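Local atomic coordinates of putative aminopeptidase (Leishmania major, PDB entry 5NTH), a protein that probably acts as a manganese-dependent M17 leucyl aminopeptidase, removing amino acids from the N-terminal ends of peptides. Residues A[320-323]-A[324-328]; A[212-215]-A[216-219]; A[511-514]-A[515-519]. All coordinates share one frame; numbering follows the deposited sequence.

Interaction 1: A[320-323]-A[324-328]; sequences TDMG and GSAGV. With MN (manganese (II) ion), chain C.
M322 meets A326, and G323 meets G327, through the backbone bonds that open helix 323-341. The amide of A326 reaches M322 O at 3.1 Å, and that of G327 meets G323 O at 2.9 Å on a nearly straight path, with an N-H...O angle of 175°. M322 occupies the N-cap position. Ahead of it the chain folds back so that G323 N is bonded to T320 O, while G324 N, which has no earlier helical carbonyl to use, donates to a water at 2.9 Å. That water in turn donates to D321 O, closing a bridge over the start of the helix. The backbone of S325 is bonded to K298, and its hydroxyl to that of Y232. With CG of M322 set between the backbone N and the carbonyl carbon (chi1 43°) and the chain bent again at chi2 and chi3, the methyl CE curls over the helix to lie 4.0 Å from A326 CB. D321 turns away from the helix: OD2 binds manganese at 1.9 Å, and OD1 is held by the hydroxyl of T418, a second-shell bond that should fix the rotation of the carboxylate. K298 and E390 bind the same ion. A buried helix thus begins two residues after a metal ligand, in the two-manganese active site of an M17 aminopeptidase.

Interaction 2: A[212-215]-A[216-219]; sequences SVQL and CQRL
L215 lies one helical turn before L219, and the two isobutyl groups meet through CD1 of L215, 3.8 Å from CG of L219. The first torsion of L215 carries CG away from its own N (chi1 174°), which sends the branch forward along the helix, whereas L219 leans back with CG beside its backbone N. In the backbone, L215 O accepts the amide of L219 at 3.0 Å in an almost straight bond, and takes a second, weak one from R218 N. C216 tucks its CB against the preceding turn, 3.1 Å from V213 O, while its amide donates to S212 O; the side chain then packs on A326 and C330 of helix 323-341 and on V528. On another side of the helix, the backbone N of Q217 donates to V213 O at 2.9 Å. OE1 of Q217 rests 3.5 Å from CG of Q214, with the two side-chain amide planes only 18° apart. Neither NE2 is spent on the other glutamine: that of Q217 donates to R157 O and A523 O, that of Q214 to A156 O and N31 OD1. Successive i to i+4 backbone bonds, with side chains three or four residues apart in contact, mark the interior of a regular alpha-helix, here the buried helix 203-221.

Interaction 3: A[511-514]-A[515-519]; sequences VDMA and YPTSN
Apolar packing brings M513 against P516 and A514 against Y515. CB of M513 lies 4.4 Å from P516 CG, and the proline ring sets CD over the M513 carbonyl group, 3.5 Å from its carbon. A514 CB touches the tyrosine ring at CD1 of Y515, 4.1 Å away. These contacts fold the chain just beyond strand 508-512 of the eight-stranded mixed sheet, where a type I beta turn from Y515 to S518 leads into the short strand 518-519. Carbon-to-oxygen contacts with T517 come next. The methionine, bent at both chi2 and chi3, brings its methyl to T517, where M513 CE lies 3.5 Å from OG1; the two side chains meet at a slant. T517 CB sits 3.4 Å from M513 O, and CG2, placed between the backbone N and the carbonyl carbon, stands 3.3 Å from A514 O. Polar bonding within the turn is slight, a weak bond from S518 N to Y515 O at 3.3 Å. Other polar links run outward. Q423 accepts the amide of Y515, T524 bonds to P516 O, and the D512 carboxylate is held by S489, T420 and the amide of L419. The side chain of Y515 comes within about 4 Å of bound actinonin and also packs on S485 of a neighbouring subunit.

How the interactions relate
Along the chain, interaction 2 on helix 203-221 comes first, then interaction 1 at the start of helix 323-341, and last interaction 3 beyond strand 508-512. Interaction 1 is the shared neighbour, its centre about 10 Å from that of interaction 2 and about 9 Å from that of interaction 3, and touches both. The SG of C216 packs 3.7 Å from A326 CB, joining the two helices, while elsewhere M513 CE lies 3.6 Å from G324 N. Interactions 2 and 3 do not touch, their nearest atoms being about 6 Å apart. The start of helix 323-341, just after metal ligand D321, is thereby packed against both a buried helix and the turn after an inner strand of the catalytic domain.

Interaction 1: A[320-323]-A[324-328]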
ATOM      1  N   THR A 320     -20.723  13.645  -7.622  1.00 31.68           N
ATOM      2  CA  THR A 320     -20.664  14.177  -8.953  1.00 32.02           C
ATOM      3  C   THR A 320     -20.670  13.126 -10.011  1.00 33.88           C
ATOM      4  O   THR A 320     -20.605  13.440 -11.190  1.00 34.18           O
ATOM      5  CB  THR A 320     -19.384  15.015  -9.168  1.00 31.67           C
ATOM      6  OG1 THR A 320     -18.215  14.180  -9.190  1.00 30.34           O
ATOM      7  CG2 THR A 320     -19.265  16.099  -8.087  1.00 31.27           C
ATOM      8  N   ASP A 321     -20.755  11.869  -9.608  1.00 35.61           N
ATOM      9  CA  ASP A 321     -20.781  10.813 -10.572  1.00 36.36           C
ATOM     10  C   ASP A 321     -22.106  10.759 -11.383  1.00 34.08           C
ATOM     11  O   ASP A 321     -22.268   9.872 -12.241  1.00 32.36           O
ATOM     12  CB  ASP A 321     -20.474   9.480  -9.884  1.00 40.51           C
ATOM     13  CG  ASP A 321     -19.574   8.558 -10.737  1.00 42.76           C
ATOM     14  OD1 ASP A 321     -18.597   9.050 -11.349  1.00 41.60           O
ATOM     15  OD2 ASP A 321     -19.836   7.333 -10.769  1.00 47.84           O
ATOM     16  N   MET A 322     -23.043  11.687 -11.123  1.00 31.64           N
ATOM     17  CA  MET A 322     -24.201  11.884 -12.023  1.00 29.76           C
ATOM     18  C   MET A 322     -24.070  13.111 -12.965  1.00 28.42           C
ATOM     19  O   MET A 322     -25.051  13.558 -13.570  1.00 27.30           O
ATOM     20  CB  MET A 322     -25.532  11.855 -11.274  1.00 29.97           C
ATOM     21  CG  MET A 322     -25.590  12.604  -9.964  1.00 31.16           C
ATOM     22  SD  MET A 322     -25.100  14.325 -10.129  1.00 31.81           S
ATOM     23  CE  MET A 322     -26.582  15.061 -10.814  1.00 32.39           C
ATOM     24  N   GLY A 323     -22.835  13.577 -13.147  1.00 27.20           N
ATOM     25  CA  GLY A 323     -22.520  14.728 -13.973  1.00 26.91           C
ATOM     26  C   GLY A 323     -22.851  14.586 -15.447  1.00 26.97           C
ATOM     27  O   GLY A 323     -23.414  15.492 -16.037  1.00 27.00           O
ATOM     28  N   GLY A 324     -22.479  13.467 -16.049  1.00 26.62           N
ATOM     29  CA  GLY A 324     -22.790  13.235 -17.439  1.00 26.86           C
ATOM     30  C   GLY A 324     -24.269  13.348 -17.653  1.00 26.92           C
ATOM     31  O   GLY A 324     -24.713  14.008 -18.564  1.00 28.51           O
ATOM     32  N   SER A 325     -25.008  12.725 -16.765  1.00 27.77           N
ATOM     33  CA  SER A 325     -26.461  12.775 -16.746  1.00 29.20           C
ATOM     34  C   SER A 325     -26.978  14.211 -16.746  1.00 29.34           C
ATOM     35  O   SER A 325     -27.760  14.584 -17.597  1.00 30.67           O
ATOM     36  CB  SER A 325     -26.963  12.014 -15.511  1.00 30.04           C
ATOM     37  OG  SER A 325     -28.251  12.380 -15.084  1.00 31.84           O
ATOM     38  N   ALA A 326     -26.529  15.018 -15.804  1.00 28.50           N
ATOM     39  CA  ALA A 326     -27.076  16.352 -15.667  1.00 28.28           C
ATOM     40  C   ALA A 326     -26.702  17.273 -16.831  1.00 27.74           C
ATOM     41  O   ALA A 326     -27.546  18.045 -17.263  1.00 27.25           O
ATOM     42  CB  ALA A 326     -26.686  16.981 -14.333  1.00 28.79           C
ATOM     43  N   GLY A 327     -25.460  17.191 -17.312  1.00 27.20           N
ATOM     44  CA  GLY A 327     -25.034  17.890 -18.518  1.00 27.86           C
ATOM     45  C   GLY A 327     -26.025  17.725 -19.672  1.00 28.70           C
ATOM     46  O   GLY A 327     -26.604  18.715 -20.134  1.00 28.29           O
ATOM     47  N   VAL A 328     -26.268  16.474 -20.089  1.00 28.68           N
ATOM     48  CA  VAL A 328     -27.238  16.202 -21.158  1.00 28.25           C
ATOM     49  C   VAL A 328     -28.696  16.496 -20.772  1.00 28.25           C
ATOM     50  O   VAL A 328     -29.462  16.878 -21.621  1.00 29.35           O
ATOM     51  CB  VAL A 328     -27.159  14.762 -21.733  1.00 27.77           C
ATOM     52  CG1 VAL A 328     -25.759  14.433 -22.228  1.00 26.88           C
ATOM     53  CG2 VAL A 328     -27.640  13.734 -20.723  1.00 28.06           C
TER
HETATM   54 MN    MN C 602     -18.737   5.970 -11.472  1.00 58.02          MN
HETATM   55  O   HOH W   1     -21.622  10.969 -14.969  1.00 20.51           O

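Interaction 2: A[212-215]-A[216-219]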
ATOM      1  N   SER A 212     -29.653  26.665 -17.457  1.00 22.51           N
ATOM      2  CA  SER A 212     -29.291  25.266 -17.580  1.00 22.46           C
ATOM      3  C   SER A 212     -27.907  24.934 -17.020  1.00 22.24           C
ATOM      4  O   SER A 212     -27.743  23.885 -16.420  1.00 22.20           O
ATOM      5  CB  SER A 212     -29.389  24.753 -19.035  1.00 22.73           C
ATOM      6  OG  SER A 212     -30.683  24.220 -19.312  1.00 22.82           O
ATOM      7  N   VAL A 213     -26.904  25.764 -17.251  1.00 21.96           N
ATOM      8  CA  VAL A 213     -25.585  25.476 -16.695  1.00 22.21           C
ATOM      9  C   VAL A 213     -25.703  25.441 -15.154  1.00 22.85           C
ATOM     10  O   VAL A 213     -25.285  24.491 -14.490  1.00 23.63           O
ATOM     11  CB  VAL A 213     -24.551  26.532 -17.104  1.00 22.31           C
ATOM     12  CG1 VAL A 213     -23.358  26.538 -16.173  1.00 22.64           C
ATOM     13  CG2 VAL A 213     -24.066  26.316 -18.510  1.00 22.32           C
ATOM     14  N   GLN A 214     -26.297  26.476 -14.590  1.00 22.63           N
ATOM     15  CA  GLN A 214     -26.486  26.527 -13.150  1.00 22.80           C
ATOM     16  C   GLN A 214     -27.419  25.479 -12.529  1.00 23.06           C
ATOM     17  O   GLN A 214     -27.181  25.063 -11.394  1.00 23.27           O
ATOM     18  CB  GLN A 214     -26.935  27.913 -12.743  1.00 22.39           C
ATOM     19  CG  GLN A 214     -25.753  28.842 -12.704  1.00 22.32           C
ATOM     20  CD  GLN A 214     -26.146  30.223 -12.320  1.00 22.00           C
ATOM     21  OE1 GLN A 214     -27.310  30.487 -12.126  1.00 21.99           O
ATOM     22  NE2 GLN A 214     -25.180  31.110 -12.216  1.00 21.93           N
ATOM     23  N   LEU A 215     -28.477  25.077 -13.225  1.00 23.26           N
ATOM     24  CA  LEU A 215     -29.275  23.956 -12.741  1.00 24.02           C
ATOM     25  C   LEU A 215     -28.362  22.724 -12.697  1.00 24.57           C
ATOM     26  O   LEU A 215     -28.393  21.924 -11.771  1.00 24.70           O
ATOM     27  CB  LEU A 215     -30.471  23.681 -13.637  1.00 23.93           C
ATOM     28  CG  LEU A 215     -31.260  22.440 -13.273  1.00 24.18           C
ATOM     29  CD1 LEU A 215     -31.543  22.321 -11.784  1.00 24.39           C
ATOM     30  CD2 LEU A 215     -32.563  22.407 -14.027  1.00 24.53           C
ATOM     31  N   CYS A 216     -27.502  22.615 -13.687  1.00 24.73           N
ATOM     32  CA  CYS A 216     -26.571  21.524 -13.732  1.00 24.97           C
ATOM     33  C   CYS A 216     -25.614  21.541 -12.542  1.00 24.82           C
ATOM     34  O   CYS A 216     -25.418  20.511 -11.908  1.00 24.64           O
ATOM     35  CB  CYS A 216     -25.822  21.530 -15.053  1.00 25.03           C
ATOM     36  SG  CYS A 216     -24.806  20.092 -15.190  1.00 24.60           S
ATOM     37  N   GLN A 217     -25.044  22.692 -12.220  1.00 24.97           N
ATOM     38  CA  GLN A 217     -24.195  22.793 -11.032  1.00 25.72           C
ATOM     39  C   GLN A 217     -24.949  22.423  -9.736  1.00 25.65           C
ATOM     40  O   GLN A 217     -24.352  21.860  -8.834  1.00 26.41           O
ATOM     41  CB  GLN A 217     -23.601  24.183 -10.880  1.00 26.37           C
ATOM     42  CG  GLN A 217     -22.670  24.624 -11.992  1.00 26.89           C
ATOM     43  CD  GLN A 217     -22.159  26.052 -11.769  1.00 26.88           C
ATOM     44  OE1 GLN A 217     -22.935  26.984 -11.816  1.00 27.64           O
ATOM     45  NE2 GLN A 217     -20.857  26.218 -11.518  1.00 26.53           N
ATOM     46  N   ARG A 218     -26.251  22.706  -9.667  1.00 24.92           N
ATOM     47  CA  ARG A 218     -27.047  22.420  -8.493  1.00 24.35           C
ATOM     48  C   ARG A 218     -27.273  20.955  -8.304  1.00 24.09           C
ATOM     49  O   ARG A 218     -27.023  20.426  -7.250  1.00 25.02           O
ATOM     50  CB  ARG A 218     -28.395  23.102  -8.591  1.00 24.84           C
ATOM     51  CG  ARG A 218     -29.262  22.908  -7.356  1.00 25.58           C
ATOM     52  CD  ARG A 218     -30.323  23.976  -7.238  1.00 25.80           C
ATOM     53  NE  ARG A 218     -31.175  23.813  -6.057  1.00 26.14           N
ATOM     54  CZ  ARG A 218     -30.840  24.137  -4.806  1.00 26.21           C
ATOM     55  NH1 ARG A 218     -29.635  24.625  -4.498  1.00 26.20           N
ATOM     56  NH2 ARG A 218     -31.730  23.964  -3.840  1.00 26.46           N
ATOM     57  N   LEU A 219     -27.774  20.298  -9.332  1.00 24.18           N
ATOM     58  CA  LEU A 219     -28.007  18.854  -9.283  1.00 23.80           C
ATOM     59  C   LEU A 219     -26.719  18.095  -8.947  1.00 23.94           C
ATOM     60  O   LEU A 219     -26.712  17.259  -8.053  1.00 24.53           O
ATOM     61  CB  LEU A 219     -28.612  18.382 -10.588  1.00 23.18           C
ATOM     62  CG  LEU A 219     -29.993  18.948 -10.932  1.00 22.93           C
ATOM     63  CD1 LEU A 219     -30.409  18.438 -12.295  1.00 22.99           C
ATOM     64  CD2 LEU A 219     -31.061  18.618  -9.900  1.00 22.64           C
TER

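Interaction 3: A[511-514]-A[515-519]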
ATOM      1  N   VAL A 511     -18.473  11.087 -24.591  1.00 26.15           N
ATOM      2  CA  VAL A 511     -17.739  12.140 -23.896  1.00 26.11           C
ATOM      3  C   VAL A 511     -17.488  11.764 -22.442  1.00 26.08           C
ATOM      4  O   VAL A 511     -18.403  11.663 -21.622  1.00 25.03           O
ATOM      5  CB  VAL A 511     -18.453  13.496 -23.965  1.00 26.11           C
ATOM      6  CG1 VAL A 511     -17.559  14.582 -23.384  1.00 26.29           C
ATOM      7  CG2 VAL A 511     -18.800  13.840 -25.395  1.00 25.70           C
ATOM      8  N   ASP A 512     -16.219  11.559 -22.133  1.00 26.89           N
ATOM      9  CA  ASP A 512     -15.800  11.186 -20.787  1.00 27.40           C
ATOM     10  C   ASP A 512     -15.342  12.413 -20.025  1.00 26.08           C
ATOM     11  O   ASP A 512     -14.244  12.866 -20.203  1.00 24.33           O
ATOM     12  CB  ASP A 512     -14.674  10.147 -20.855  1.00 28.24           C
ATOM     13  CG  ASP A 512     -14.334   9.549 -19.510  1.00 28.81           C
ATOM     14  OD1 ASP A 512     -14.945   9.908 -18.477  1.00 29.18           O
ATOM     15  OD2 ASP A 512     -13.441   8.693 -19.505  1.00 31.03           O
ATOM     16  N   MET A 513     -16.180  12.906 -19.138  1.00 26.83           N
ATOM     17  CA  MET A 513     -15.915  14.189 -18.503  1.00 28.00           C
ATOM     18  C   MET A 513     -15.797  14.045 -16.996  1.00 28.11           C
ATOM     19  O   MET A 513     -16.344  14.815 -16.248  1.00 28.28           O
ATOM     20  CB  MET A 513     -16.952  15.254 -18.923  1.00 28.29           C
ATOM     21  CG  MET A 513     -18.333  14.782 -19.319  1.00 28.51           C
ATOM     22  SD  MET A 513     -19.241  14.111 -17.948  1.00 29.03           S
ATOM     23  CE  MET A 513     -19.851  15.663 -17.277  1.00 29.49           C
ATOM     24  N   ALA A 514     -15.021  13.077 -16.554  1.00 29.06           N
ATOM     25  CA  ALA A 514     -14.894  12.833 -15.121  1.00 29.60           C
ATOM     26  C   ALA A 514     -14.272  14.018 -14.332  1.00 29.71           C
ATOM     27  O   ALA A 514     -14.860  14.465 -13.361  1.00 29.79           O
ATOM     28  CB  ALA A 514     -14.120  11.553 -14.885  1.00 29.53           C
ATOM     29  N   TYR A 515     -13.116  14.518 -14.766  1.00 29.71           N
ATOM     30  CA  TYR A 515     -12.453  15.663 -14.127  1.00 30.59           C
ATOM     31  C   TYR A 515     -13.029  17.064 -14.477  1.00 29.56           C
ATOM     32  O   TYR A 515     -13.171  17.889 -13.595  1.00 29.78           O
ATOM     33  CB  TYR A 515     -10.923  15.588 -14.315  1.00 32.17           C
ATOM     34  CG  TYR A 515     -10.391  14.432 -13.524  1.00 34.79           C
ATOM     35  CD1 TYR A 515     -10.463  13.123 -14.022  1.00 35.93           C
ATOM     36  CD2 TYR A 515      -9.937  14.606 -12.224  1.00 36.17           C
ATOM     37  CE1 TYR A 515     -10.056  12.045 -13.257  1.00 36.51           C
ATOM     38  CE2 TYR A 515      -9.526  13.520 -11.458  1.00 36.79           C
ATOM     39  CZ  TYR A 515      -9.589  12.242 -11.975  1.00 36.66           C
ATOM     40  OH  TYR A 515      -9.170  11.173 -11.208  1.00 38.38           O
ATOM     41  N   PRO A 516     -13.392  17.331 -15.743  1.00 28.61           N
ATOM     42  CA  PRO A 516     -13.943  18.678 -16.068  1.00 28.14           C
ATOM     43  C   PRO A 516     -15.295  19.040 -15.398  1.00 27.37           C
ATOM     44  O   PRO A 516     -15.663  20.219 -15.331  1.00 26.25           O
ATOM     45  CB  PRO A 516     -14.090  18.643 -17.594  1.00 28.31           C
ATOM     46  CG  PRO A 516     -13.286  17.479 -18.059  1.00 28.35           C
ATOM     47  CD  PRO A 516     -13.249  16.489 -16.940  1.00 28.15           C
ATOM     48  N   THR A 517     -15.992  18.026 -14.889  1.00 26.22           N
ATOM     49  CA  THR A 517     -17.277  18.195 -14.271  1.00 25.62           C
ATOM     50  C   THR A 517     -17.215  18.947 -12.943  1.00 24.37           C
ATOM     51  O   THR A 517     -18.240  19.365 -12.441  1.00 23.22           O
ATOM     52  CB  THR A 517     -17.929  16.827 -14.000  1.00 26.72           C
ATOM     53  OG1 THR A 517     -19.343  16.938 -14.059  1.00 27.43           O
ATOM     54  CG2 THR A 517     -17.546  16.251 -12.597  1.00 27.35           C
ATOM     55  N   SER A 518     -16.038  19.040 -12.346  1.00 23.71           N
ATOM     56  CA  SER A 518     -15.879  19.726 -11.083  1.00 23.95           C
ATOM     57  C   SER A 518     -14.499  20.269 -10.918  1.00 24.27           C
ATOM     58  O   SER A 518     -13.568  19.843 -11.566  1.00 23.85           O
ATOM     59  CB  SER A 518     -16.171  18.820  -9.878  1.00 24.32           C
ATOM     60  OG  SER A 518     -15.032  18.073  -9.478  1.00 23.95           O
ATOM     61  N   ASN A 519     -14.400  21.230 -10.017  1.00 25.45           N
ATOM     62  CA  ASN A 519     -13.149  21.819  -9.624  1.00 26.52           C
ATOM     63  C   ASN A 519     -13.198  22.172  -8.113  1.00 27.44           C
ATOM     64  O   ASN A 519     -14.079  21.702  -7.395  1.00 26.64           O
ATOM     65  CB  ASN A 519     -12.895  23.020 -10.516  1.00 27.04           C
ATOM     66  CG  ASN A 519     -13.903  24.140 -10.301  1.00 27.13           C
ATOM     67  OD1 ASN A 519     -14.384  24.388  -9.189  1.00 27.57           O
ATOM     68  ND2 ASN A 519     -14.213  24.824 -11.356  1.00 26.86           N
TER